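Local atomic coordinates of maleylpyruvate isomerase (Ralstonia sp., PDB entry 2V6K), a protein that catalyses the glutathione-dependent isomerisation of maleylpyruvate to fumarylpyruvate in naphthalene degradation, working as a homodimer of the zeta-class glutathione transferase family. Residues A[20-23]-A[27-30]; A[73-76]-A[81-84]; A[116-121]-A[126-131]; A[155-160]-A[164-169]. All coordinates share one frame; numbering follows the deposited sequence.

Contact 1 (A[20-23]-A[27-30]); sequences ALNL and PYEY
Leu21 and Asn22, on one turn of helix 12-24, receive the ring of Tyr28 in a buried contact between that helix and the chain leading into strand 29-32, within the beta-alpha-beta unit that opens the thioredoxin-like domain. Tyr28 comes just ahead of Glu29 on the way back into the sheet. Its CG sits between the backbone N and the carbonyl carbon (chi1 54°), which directs the ring back to the helix. Leu21 supplies the apolar half: its CD1 stands over one face, 4.0 Å from the ring centroid of Tyr28, as a CH-pi contact, while Leu21 CB comes within 3.6 Å of Tyr28 CE2. Asn22 supplies the polar half. Its OD1 lies at the ring edge and accepts from Tyr28 OH at 3.0 Å, with amide and ring planes only 15° apart and the hydroxyl somewhat tilted from the carbonyl plane. One water then accepts from Asn22 ND2 and donates to Tyr28 OH, so the hydroxyl is held twice. Asn22 ND2 also bonds to Ala201 O, which ties this turn to helix 200-205. Leu5 of strand 4-7 touches both Leu21 and Tyr28, and Leu74 of helix 67-77 packs against Leu21.

Contact 2 (A[73-76]-A[81-84]); sequences WLEE and PALL
The carboxylate of Glu75 grips the backbone of Leu83 and Leu84, fastening the last helix of the thioredoxin-like domain, 67-77, to the loop that leads on to helix 88-104 of the helical C-terminal domain. Glu75 points its CB at the loop. With CG anti to the backbone N (chi1 170°) and a bend at the next bond (chi2 65°), the two oxygens reach two consecutive N-H groups. Glu75 OE1 accepts from Leu83 N at 2.7 Å in a fairly straight bond (162°), arriving on the syn side but tilted out of the carboxylate plane. Glu75 OE2 takes Leu84 N at 3.3 Å, a weak and more bent bond. The loop turns its main chain to the glutamate, while the leucine side chains cross the glutamate chain obliquely. Leu83 CB lies 3.4 Å from Glu75 OE1, and Ala82 CB lies 3.8 Å from Glu75 OE2. Pro81 enters this loop through a cis peptide bond.

Lys24 at the end of helix 12-24 adds a charge partner: its NZ makes a salt bridge with Glu75 OE1 and a hydrogen bond with Pro81 O. The oxygen that holds Leu83 N therefore also faces a cation, which probably favours an ionised carboxylate. On the same helical segment, Glu76 forms a salt bridge with Arg91 of the second subunit. The apolar part of the glutamate is used as well, with Glu75 CG lying 4.0 Å from Leu84 CD1.

Contact 3 (A[116-121]-A[126-131]); sequences YLRKTF and AAINAW
Leu117 and Ile128 mark the closest backbone approach of two successive helices of the C-terminal domain, their CA atoms 7.6 Å apart. The short segments run roughly antiparallel, at 129° between their N-to-C directions, and their axes pass 10.7 Å apart, so the pair makes a splayed helical hairpin filled by side chains. No hydrogen bond crosses between the segments.

Leu117 carries most of the contact. Its CD1 is planted over the indole face of Trp131, 3.5 Å from the centroid of the five-membered ring and 12° off the ring normal, a close CH-pi contact. Trp131 has CG anti to its backbone N (chi1 167°), which lays the indole face under Leu117 CD1, the two side chains crossing at about a right angle. Leu117 CB meets Ile128 CD1 at 3.8 Å, so the leucine bridges residues one helical turn apart. Beside it, Arg118, extended from CG to NE, lies across Ile128, with Arg118 NH2 3.9 Å from Ile128 CG2. The guanidinium finds its charge partners nearby: NH1 forms a salt bridge with Glu115 and NE one with Glu125.

Trp131 NE1 bonds to Ile108 O, which fixes the indole with its face to the leucine. Tyr116 of the second subunit meets Trp131 edge-to-face, and Phe121 of that subunit packs on Leu117, placing this hairpin at the dimer interface. The pairing is thus apolar in its middle, with the arginine's charge paired with glutamates at the margin and the indole's polar atom satisfied by a backbone carbonyl.

Contact 4 (A[155-160]-A[164-169]); sequences RYSFGD and LADCYL
Ser157, in the loop before helix 164-178, folds onto Ala165 and Asp166 in the first turn of that helix. Its CB points at the helix and lies 3.9 Å from Ala165 CB and 3.2 Å from Asp166 OD1. The next bond sets OG beside the backbone N (chi1 -66°), so hydroxyl and amide approach the same acceptor. At the tip, Ser157 OG donates to Asp166 OD1 at 2.7 Å, coming from above the carboxylate plane, while Leu169 CD2 closes on the same hydroxyl at 3.9 Å. Tyr143 OH is a further partner of OG. The backbone completes the grip: Asp166 OD1 receives Ser157 N at 2.9 Å on its syn lone pair, with an N-H...O angle of 151°. One carboxylate oxygen thus takes two bonds from a single residue.

The other oxygen is occupied too. Asp166 OD2 lies 3.4 Å from Tyr156 CB, is bonded by Thr163 N, and has a water 2.6 Å away that also accepts from Phe158 N. Thr163 and Asp166 match the Ser/Thr-x-x-Asp pattern of the N-capping box known at this helix in glutathione transferases; the bond from Thr163 N is one half of such a box, and Thr163 OG1 takes a weak bond from Ala165 N. Val192 and Cys196 of helix 187-196 pack on the aspartate.

Asp166 is a buried carboxylate at a helix N-terminus, reached by donors of the loop and by one water. Such a setting would probably favour its ionised form, and buried polar bonds tie the incoming loop to the helix start.

In the fold
Contacts 1, 3 and 4 are buried, whereas contact 2 lies at the surface. Contacts 1 and 2 belong to the thioredoxin-like domain and touch through Leu21 on Leu74 and Leu23 on Leu83. Contact 4 meets both across the domain boundary: Cys167 packs on Ala20 and Leu23, and Leu164 N probably bonds to Leu83 O. Contact 3 stands apart on the far side of the chain's centre, about 20 Å from contact 1 at the nearest atoms. Carboxylates gripping backbone N-H groups define contacts 2 and 4; contact 1 mixes a CH-pi face with a neutral hydrogen bond, and contact 3 is largely apolar. Both 2 and 3 reach the second subunit.

Contact 1 (A[20-23]-A[27-30])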
loop_
_atom_site.group_PDB
_atom_site.type_symbol
_atom_site.label_atom_id
_atom_site.label_comp_id
_atom_site.label_asym_id
_atom_site.label_seq_id
_atom_site.Cartn_x
_atom_site.Cartn_y
_atom_site.Cartn_z
ATOM N N ALA A 20 -12.316 -10.433 4.256
ATOM C CA ALA A 20 -12.501 -10.758 2.841
ATOM C C ALA A 20 -12.805 -12.244 2.644
ATOM O O ALA A 20 -13.728 -12.599 1.905
ATOM C CB ALA A 20 -11.280 -10.344 2.034
ATOM N N LEU A 21 -12.046 -13.112 3.311
ATOM C CA LEU A 21 -12.293 -14.553 3.239
ATOM C C LEU A 21 -13.695 -14.898 3.714
ATOM O O LEU A 21 -14.387 -15.689 3.072
ATOM C CB LEU A 21 -11.251 -15.332 4.049
ATOM C CG LEU A 21 -9.844 -15.389 3.449
ATOM C CD1 LEU A 21 -8.840 -15.733 4.521
ATOM C CD2 LEU A 21 -9.782 -16.404 2.324
ATOM N N ASN A 22 -14.116 -14.304 4.829
ATOM C CA ASN A 22 -15.445 -14.579 5.378
ATOM C C ASN A 22 -16.559 -14.077 4.473
ATOM O O ASN A 22 -17.576 -14.757 4.306
ATOM C CB ASN A 22 -15.606 -13.986 6.780
ATOM C CG ASN A 22 -14.706 -14.641 7.803
ATOM O OD1 ASN A 22 -14.029 -15.629 7.518
ATOM N ND2 ASN A 22 -14.687 -14.080 9.009
ATOM N N LEU A 23 -16.374 -12.903 3.874
ATOM C CA LEU A 23 -17.379 -12.380 2.955
ATOM C C LEU A 23 -17.557 -13.306 1.759
ATOM O O LEU A 23 -18.673 -13.482 1.266
ATOM C CB LEU A 23 -17.027 -10.963 2.499
ATOM C CG LEU A 23 -17.273 -9.853 3.524
ATOM C CD1 LEU A 23 -16.582 -8.574 3.089
ATOM C CD2 LEU A 23 -18.765 -9.606 3.723
ATOM N N PRO A 27 -13.585 -21.392 3.054
ATOM C CA PRO A 27 -13.063 -22.055 4.251
ATOM C C PRO A 27 -11.540 -21.997 4.309
ATOM O O PRO A 27 -10.875 -22.004 3.271
ATOM C CB PRO A 27 -13.542 -23.503 4.096
ATOM C CG PRO A 27 -13.731 -23.697 2.634
ATOM C CD PRO A 27 -14.105 -22.355 2.065
ATOM N N TYR A 28 -10.997 -21.933 5.519
ATOM C CA TYR A 28 -9.551 -21.933 5.707
ATOM C C TYR A 28 -9.189 -22.465 7.074
ATOM O O TYR A 28 -9.965 -22.333 8.023
ATOM C CB TYR A 28 -8.948 -20.531 5.517
ATOM C CG TYR A 28 -9.577 -19.437 6.358
ATOM C CD1 TYR A 28 -9.035 -19.061 7.591
ATOM C CD2 TYR A 28 -10.714 -18.771 5.909
ATOM C CE1 TYR A 28 -9.625 -18.041 8.349
ATOM C CE2 TYR A 28 -11.301 -17.766 6.650
ATOM C CZ TYR A 28 -10.758 -17.400 7.861
ATOM O OH TYR A 28 -11.365 -16.392 8.581
ATOM N N GLU A 29 -8.009 -23.071 7.158
ATOM C CA GLU A 29 -7.436 -23.461 8.437
ATOM C C GLU A 29 -6.692 -22.267 9.017
ATOM O O GLU A 29 -5.888 -21.639 8.331
ATOM C CB GLU A 29 -6.477 -24.646 8.279
ATOM C CG GLU A 29 -6.022 -25.240 9.618
ATOM C CD GLU A 29 -4.980 -26.348 9.493
ATOM O OE1 GLU A 29 -4.586 -26.706 8.365
ATOM O OE2 GLU A 29 -4.551 -26.867 10.545
ATOM N N TYR A 30 -6.971 -21.961 10.279
ATOM C CA TYR A 30 -6.329 -20.854 10.980
ATOM C C TYR A 30 -5.030 -21.348 11.600
ATOM O O TYR A 30 -5.046 -22.189 12.502
ATOM C CB TYR A 30 -7.267 -20.329 12.067
ATOM C CG TYR A 30 -6.860 -19.022 12.725
ATOM C CD1 TYR A 30 -7.546 -17.844 12.436
ATOM C CD2 TYR A 30 -5.820 -18.964 13.655
ATOM C CE1 TYR A 30 -7.202 -16.648 13.034
ATOM C CE2 TYR A 30 -5.462 -17.755 14.259
ATOM C CZ TYR A 30 -6.166 -16.602 13.942
ATOM O OH TYR A 30 -5.842 -15.406 14.531
HETATM O O HOH W 1 -12.478 -15.124 10.677
#

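Contact 2 (A[73-76]-A[81-84])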
loop_
_atom_site.group_PDB
_atom_site.type_symbol
_atom_site.label_atom_id
_atom_site.label_comp_id
_atom_site.label_asym_id
_atom_site.label_seq_id
_atom_site.Cartn_x
_atom_site.Cartn_y
_atom_site.Cartn_z
ATOM N N TRP A 73 -6.861 -11.121 -5.551
ATOM C CA TRP A 73 -6.922 -12.503 -6.038
ATOM C C TRP A 73 -8.229 -13.187 -5.622
ATOM O O TRP A 73 -8.885 -13.829 -6.448
ATOM C CB TRP A 73 -5.677 -13.262 -5.566
ATOM C CG TRP A 73 -5.602 -14.724 -5.902
ATOM C CD1 TRP A 73 -5.109 -15.282 -7.046
ATOM C CD2 TRP A 73 -6.002 -15.814 -5.064
ATOM N NE1 TRP A 73 -5.190 -16.655 -6.977
ATOM C CE2 TRP A 73 -5.734 -17.005 -5.768
ATOM C CE3 TRP A 73 -6.565 -15.895 -3.781
ATOM C CZ2 TRP A 73 -6.016 -18.269 -5.238
ATOM C CZ3 TRP A 73 -6.846 -17.154 -3.254
ATOM C CH2 TRP A 73 -6.569 -18.318 -3.982
ATOM N N LEU A 74 -8.622 -13.030 -4.358
ATOM C CA LEU A 74 -9.898 -13.574 -3.880
ATOM C C LEU A 74 -11.077 -13.032 -4.667
ATOM O O LEU A 74 -11.997 -13.781 -4.997
ATOM C CB LEU A 74 -10.114 -13.258 -2.400
ATOM C CG LEU A 74 -9.267 -14.012 -1.385
ATOM C CD1 LEU A 74 -9.531 -13.449 -0.003
ATOM C CD2 LEU A 74 -9.604 -15.498 -1.412
ATOM N N GLU A 75 -11.061 -11.735 -4.962
ATOM C CA GLU A 75 -12.159 -11.113 -5.694
ATOM C C GLU A 75 -12.336 -11.747 -7.072
ATOM O O GLU A 75 -13.465 -11.978 -7.515
ATOM C CB GLU A 75 -11.932 -9.599 -5.807
ATOM C CG GLU A 75 -12.887 -8.881 -6.752
ATOM C CD GLU A 75 -14.343 -8.910 -6.314
ATOM O OE1 GLU A 75 -14.659 -9.396 -5.202
ATOM O OE2 GLU A 75 -15.177 -8.427 -7.101
ATOM N N GLU A 76 -11.223 -12.048 -7.734
ATOM C CA GLU A 76 -11.254 -12.626 -9.076
ATOM C C GLU A 76 -11.568 -14.126 -9.048
ATOM O O GLU A 76 -12.271 -14.638 -9.924
ATOM C CB GLU A 76 -9.926 -12.347 -9.789
ATOM C CG GLU A 76 -9.913 -12.678 -11.280
ATOM C CD GLU A 76 -9.047 -13.879 -11.604
ATOM O OE1 GLU A 76 -9.184 -14.922 -10.929
ATOM O OE2 GLU A 76 -8.223 -13.778 -12.541
ATOM N N PRO A 81 -19.924 -12.887 -3.032
ATOM C CA PRO A 81 -20.404 -11.579 -3.473
ATOM C C PRO A 81 -19.245 -10.712 -3.941
ATOM O O PRO A 81 -18.136 -10.824 -3.418
ATOM C CB PRO A 81 -21.002 -10.989 -2.193
ATOM C CG PRO A 81 -20.155 -11.556 -1.106
ATOM C CD PRO A 81 -19.852 -12.970 -1.560
ATOM N N ALA A 82 -19.505 -9.843 -4.910
ATOM C CA ALA A 82 -18.470 -8.955 -5.423
ATOM C C ALA A 82 -18.010 -7.976 -4.348
ATOM O O ALA A 82 -18.837 -7.345 -3.682
ATOM C CB ALA A 82 -18.972 -8.202 -6.639
ATOM N N LEU A 83 -16.694 -7.860 -4.184
ATOM C CA LEU A 83 -16.106 -6.873 -3.268
ATOM C C LEU A 83 -15.544 -5.656 -4.000
ATOM O O LEU A 83 -15.040 -4.723 -3.375
ATOM C CB LEU A 83 -15.027 -7.519 -2.397
ATOM C CG LEU A 83 -15.491 -8.709 -1.550
ATOM C CD1 LEU A 83 -14.351 -9.233 -0.699
ATOM C CD2 LEU A 83 -16.692 -8.348 -0.672
ATOM N N LEU A 84 -15.629 -5.672 -5.325
ATOM C CA LEU A 84 -15.292 -4.507 -6.136
ATOM C C LEU A 84 -16.440 -4.222 -7.082
ATOM O O LEU A 84 -17.079 -5.152 -7.570
ATOM C CB LEU A 84 -14.020 -4.749 -6.943
ATOM C CG LEU A 84 -12.715 -4.637 -6.158
ATOM C CD1 LEU A 84 -11.538 -5.074 -7.017
ATOM C CD2 LEU A 84 -12.509 -3.208 -5.649
#

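Contact 3 (A[116-121]-A[126-131])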
loop_
_atom_site.group_PDB
_atom_site.type_symbol
_atom_site.label_atom_id
_atom_site.label_comp_id
_atom_site.label_asym_id
_atom_site.label_seq_id
_atom_site.Cartn_x
_atom_site.Cartn_y
_atom_site.Cartn_z
ATOM N N TYR A 116 11.191 0.156 16.481
ATOM C CA TYR A 116 12.308 1.009 16.100
ATOM C C TYR A 116 12.229 2.359 16.829
ATOM O O TYR A 116 13.235 2.854 17.352
ATOM C CB TYR A 116 12.326 1.194 14.582
ATOM C CG TYR A 116 13.616 1.744 14.014
ATOM C CD1 TYR A 116 14.492 0.917 13.318
ATOM C CD2 TYR A 116 13.960 3.089 14.170
ATOM C CE1 TYR A 116 15.675 1.412 12.785
ATOM C CE2 TYR A 116 15.136 3.595 13.630
ATOM C CZ TYR A 116 15.984 2.752 12.941
ATOM O OH TYR A 116 17.149 3.247 12.402
ATOM N N LEU A 117 11.036 2.940 16.900
ATOM C CA LEU A 117 10.858 4.180 17.664
ATOM C C LEU A 117 11.275 4.012 19.119
ATOM O O LEU A 117 11.944 4.882 19.681
ATOM C CB LEU A 117 9.416 4.670 17.574
ATOM C CG LEU A 117 8.896 5.046 16.185
ATOM C CD1 LEU A 117 7.444 5.430 16.276
ATOM C CD2 LEU A 117 9.710 6.184 15.584
ATOM N N ARG A 118 10.883 2.899 19.730
ATOM C CA ARG A 118 11.234 2.629 21.122
ATOM C C ARG A 118 12.735 2.441 21.309
ATOM O O ARG A 118 13.342 3.056 22.186
ATOM C CB ARG A 118 10.509 1.379 21.621
ATOM C CG ARG A 118 9.005 1.531 21.730
ATOM C CD ARG A 118 8.341 0.251 22.227
ATOM N NE ARG A 118 6.886 0.407 22.242
ATOM C CZ ARG A 118 6.042 -0.218 21.423
ATOM N NH1 ARG A 118 6.483 -1.080 20.514
ATOM N NH2 ARG A 118 4.738 0.020 21.522
ATOM N N LYS A 119 13.333 1.594 20.482
ATOM C CA LYS A 119 14.702 1.139 20.719
ATOM C C LYS A 119 15.765 2.061 20.153
ATOM O O LYS A 119 16.876 2.111 20.677
ATOM C CB LYS A 119 14.868 -0.298 20.218
ATOM C CG LYS A 119 14.016 -1.262 21.041
ATOM C CD LYS A 119 14.134 -2.707 20.618
ATOM C CE LYS A 119 13.640 -3.612 21.743
ATOM N NZ LYS A 119 12.299 -3.199 22.287
ATOM N N THR A 120 15.418 2.802 19.103
ATOM C CA THR A 120 16.361 3.736 18.481
ATOM C C THR A 120 16.115 5.174 18.919
ATOM O O THR A 120 17.071 5.906 19.190
ATOM C CB THR A 120 16.361 3.593 16.944
ATOM O OG1 THR A 120 16.772 2.263 16.611
ATOM C CG2 THR A 120 17.326 4.583 16.291
ATOM N N PHE A 121 14.848 5.573 19.006
ATOM C CA PHE A 121 14.518 6.951 19.369
ATOM C C PHE A 121 14.032 7.113 20.808
ATOM O O PHE A 121 13.729 8.231 21.239
ATOM C CB PHE A 121 13.534 7.547 18.359
ATOM C CG PHE A 121 14.121 7.706 16.990
ATOM C CD1 PHE A 121 15.204 8.555 16.789
ATOM C CD2 PHE A 121 13.616 6.992 15.913
ATOM C CE1 PHE A 121 15.767 8.701 15.530
ATOM C CE2 PHE A 121 14.171 7.135 14.646
ATOM C CZ PHE A 121 15.248 7.989 14.454
ATOM N N ALA A 126 3.435 7.127 25.524
ATOM C CA ALA A 126 2.731 8.348 25.149
ATOM C C ALA A 126 3.201 8.808 23.767
ATOM O O ALA A 126 2.386 9.191 22.923
ATOM C CB ALA A 126 2.945 9.441 26.193
ATOM N N ALA A 127 4.511 8.747 23.531
ATOM C CA ALA A 127 5.067 9.129 22.232
ATOM C C ALA A 127 4.611 8.182 21.125
ATOM O O ALA A 127 4.328 8.622 20.008
ATOM C CB ALA A 127 6.583 9.183 22.294
ATOM N N ILE A 128 4.529 6.889 21.437
ATOM C CA ILE A 128 4.009 5.895 20.494
ATOM C C ILE A 128 2.562 6.215 20.136
ATOM O O ILE A 128 2.209 6.244 18.958
ATOM C CB ILE A 128 4.147 4.451 21.045
ATOM C CG1 ILE A 128 5.625 4.039 21.174
ATOM C CG2 ILE A 128 3.351 3.449 20.196
ATOM C CD1 ILE A 128 6.416 4.040 19.865
ATOM N N ASN A 129 1.733 6.496 21.138
ATOM C CA ASN A 129 0.343 6.832 20.861
ATOM C C ASN A 129 0.203 8.100 20.025
ATOM O O ASN A 129 -0.652 8.164 19.142
ATOM C CB ASN A 129 -0.473 6.930 22.154
ATOM C CG ASN A 129 -0.822 5.568 22.734
ATOM O OD1 ASN A 129 -0.360 4.532 22.257
ATOM N ND2 ASN A 129 -1.640 5.569 23.779
ATOM N N ALA A 130 1.049 9.099 20.288
ATOM C CA ALA A 130 0.994 10.356 19.537
ATOM C C ALA A 130 1.386 10.144 18.076
ATOM O O ALA A 130 0.780 10.721 17.173
ATOM C CB ALA A 130 1.879 11.413 20.190
ATOM N N TRP A 131 2.395 9.305 17.850
ATOM C CA TRP A 131 2.800 8.914 16.502
ATOM C C TRP A 131 1.637 8.250 15.780
ATOM O O TRP A 131 1.236 8.685 14.698
ATOM C CB TRP A 131 3.990 7.961 16.602
ATOM C CG TRP A 131 4.387 7.192 15.356
ATOM C CD1 TRP A 131 3.872 6.002 14.922
ATOM C CD2 TRP A 131 5.435 7.530 14.439
ATOM N NE1 TRP A 131 4.517 5.594 13.774
ATOM C CE2 TRP A 131 5.496 6.503 13.468
ATOM C CE3 TRP A 131 6.338 8.599 14.348
ATOM C CZ2 TRP A 131 6.414 6.522 12.417
ATOM C CZ3 TRP A 131 7.251 8.614 13.311
ATOM C CH2 TRP A 131 7.283 7.584 12.359
#

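Contact 4 (A[155-160]-A[164-169])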
loop_
_atom_site.group_PDB
_atom_site.type_symbol
_atom_site.label_atom_id
_atom_site.label_comp_id
_atom_site.label_asym_id
_atom_site.label_seq_id
_atom_site.Cartn_x
_atom_site.Cartn_y
_atom_site.Cartn_z
ATOM N N ARG A 155 -24.740 2.460 3.363
ATOM C CA ARG A 155 -24.273 2.158 4.723
ATOM C C ARG A 155 -22.769 1.933 4.831
ATOM O O ARG A 155 -22.198 2.004 5.923
ATOM C CB ARG A 155 -24.985 0.912 5.257
ATOM C CG ARG A 155 -26.484 1.083 5.443
ATOM C CD ARG A 155 -27.185 -0.262 5.600
ATOM N NE ARG A 155 -27.167 -1.038 4.360
ATOM C CZ ARG A 155 -27.588 -2.294 4.245
ATOM N NH1 ARG A 155 -28.071 -2.944 5.297
ATOM N NH2 ARG A 155 -27.525 -2.905 3.069
ATOM N N TYR A 156 -22.125 1.644 3.705
ATOM C CA TYR A 156 -20.730 1.217 3.719
ATOM C C TYR A 156 -19.825 2.253 3.064
ATOM O O TYR A 156 -20.280 3.351 2.743
ATOM C CB TYR A 156 -20.606 -0.173 3.080
ATOM C CG TYR A 156 -21.572 -1.156 3.702
ATOM C CD1 TYR A 156 -21.354 -1.670 4.983
ATOM C CD2 TYR A 156 -22.730 -1.533 3.032
ATOM C CE1 TYR A 156 -22.257 -2.557 5.564
ATOM C CE2 TYR A 156 -23.642 -2.420 3.604
ATOM C CZ TYR A 156 -23.400 -2.924 4.867
ATOM O OH TYR A 156 -24.306 -3.796 5.424
ATOM N N SER A 157 -18.551 1.924 2.876
ATOM C CA SER A 157 -17.610 2.900 2.315
ATOM C C SER A 157 -17.979 3.321 0.900
ATOM O O SER A 157 -17.729 4.455 0.500
ATOM C CB SER A 157 -16.183 2.351 2.309
ATOM O OG SER A 157 -15.690 2.156 3.625
ATOM N N PHE A 158 -18.551 2.390 0.147
ATOM C CA PHE A 158 -18.928 2.620 -1.238
ATOM C C PHE A 158 -20.215 1.861 -1.521
ATOM O O PHE A 158 -20.316 0.667 -1.235
ATOM C CB PHE A 158 -17.817 2.138 -2.178
ATOM C CG PHE A 158 -18.094 2.420 -3.629
ATOM C CD1 PHE A 158 -17.675 3.613 -4.205
ATOM C CD2 PHE A 158 -18.779 1.499 -4.411
ATOM C CE1 PHE A 158 -17.938 3.888 -5.547
ATOM C CE2 PHE A 158 -19.053 1.765 -5.748
ATOM C CZ PHE A 158 -18.629 2.962 -6.317
ATOM N N GLY A 159 -21.197 2.557 -2.084
ATOM C CA GLY A 159 -22.486 1.938 -2.373
ATOM C C GLY A 159 -23.158 1.389 -1.128
ATOM O O GLY A 159 -22.939 1.888 -0.023
ATOM N N ASP A 160 -23.967 0.346 -1.301
ATOM C CA ASP A 160 -24.728 -0.208 -0.179
ATOM C C ASP A 160 -24.464 -1.696 0.043
ATOM O O ASP A 160 -25.281 -2.410 0.637
ATOM C CB ASP A 160 -26.226 0.078 -0.330
ATOM C CG ASP A 160 -26.976 -0.028 0.990
ATOM O OD1 ASP A 160 -26.445 0.424 2.031
ATOM O OD2 ASP A 160 -28.102 -0.565 0.984
ATOM N N LEU A 164 -14.060 -4.171 -0.693
ATOM C CA LEU A 164 -12.756 -4.340 -0.067
ATOM C C LEU A 164 -12.308 -3.114 0.732
ATOM O O LEU A 164 -11.520 -3.251 1.662
ATOM C CB LEU A 164 -11.676 -4.861 -1.024
ATOM C CG LEU A 164 -11.244 -4.140 -2.291
ATOM C CD1 LEU A 164 -10.378 -2.927 -1.985
ATOM C CD2 LEU A 164 -10.488 -5.134 -3.171
ATOM N N ALA A 165 -12.836 -1.928 0.422
ATOM C CA ALA A 165 -12.494 -0.753 1.234
ATOM C C ALA A 165 -12.889 -0.970 2.698
ATOM O O ALA A 165 -12.135 -0.622 3.611
ATOM C CB ALA A 165 -13.136 0.513 0.676
ATOM N N ASP A 166 -14.047 -1.579 2.927
ATOM C CA ASP A 166 -14.494 -1.860 4.295
ATOM C C ASP A 166 -13.600 -2.880 4.981
ATOM O O ASP A 166 -13.410 -2.825 6.201
ATOM C CB ASP A 166 -15.939 -2.358 4.299
ATOM C CG ASP A 166 -16.883 -1.391 3.633
ATOM O OD1 ASP A 166 -16.909 -0.205 4.026
ATOM O OD2 ASP A 166 -17.607 -1.826 2.714
ATOM N N CYS A 167 -13.059 -3.816 4.203
ATOM C CA CYS A 167 -12.116 -4.799 4.736
ATOM C C CYS A 167 -10.877 -4.125 5.296
ATOM O O CYS A 167 -10.316 -4.601 6.277
ATOM C CB CYS A 167 -11.700 -5.816 3.676
ATOM S SG CYS A 167 -13.034 -6.819 3.029
ATOM N N TYR A 168 -10.457 -3.024 4.675
ATOM C CA TYR A 168 -9.319 -2.253 5.173
ATOM C C TYR A 168 -9.722 -1.310 6.304
ATOM O O TYR A 168 -8.973 -1.141 7.270
ATOM C CB TYR A 168 -8.706 -1.414 4.058
ATOM C CG TYR A 168 -7.881 -2.136 3.014
ATOM C CD1 TYR A 168 -6.518 -1.859 2.874
ATOM C CD2 TYR A 168 -8.464 -3.027 2.111
ATOM C CE1 TYR A 168 -5.755 -2.468 1.890
ATOM C CE2 TYR A 168 -7.703 -3.644 1.114
ATOM C CZ TYR A 168 -6.352 -3.350 1.007
ATOM O OH TYR A 168 -5.594 -3.915 0.016
ATOM N N LEU A 169 -10.882 -0.666 6.184
ATOM C CA LEU A 169 -11.273 0.355 7.151
ATOM C C LEU A 169 -11.518 -0.206 8.549
ATOM O O LEU A 169 -11.045 0.357 9.543
ATOM C CB LEU A 169 -12.511 1.125 6.670
ATOM C CG LEU A 169 -12.987 2.228 7.618
ATOM C CD1 LEU A 169 -11.975 3.371 7.666
ATOM C CD2 LEU A 169 -14.368 2.720 7.201
HETATM O O HOH W 2 -18.279 -0.436 0.612
#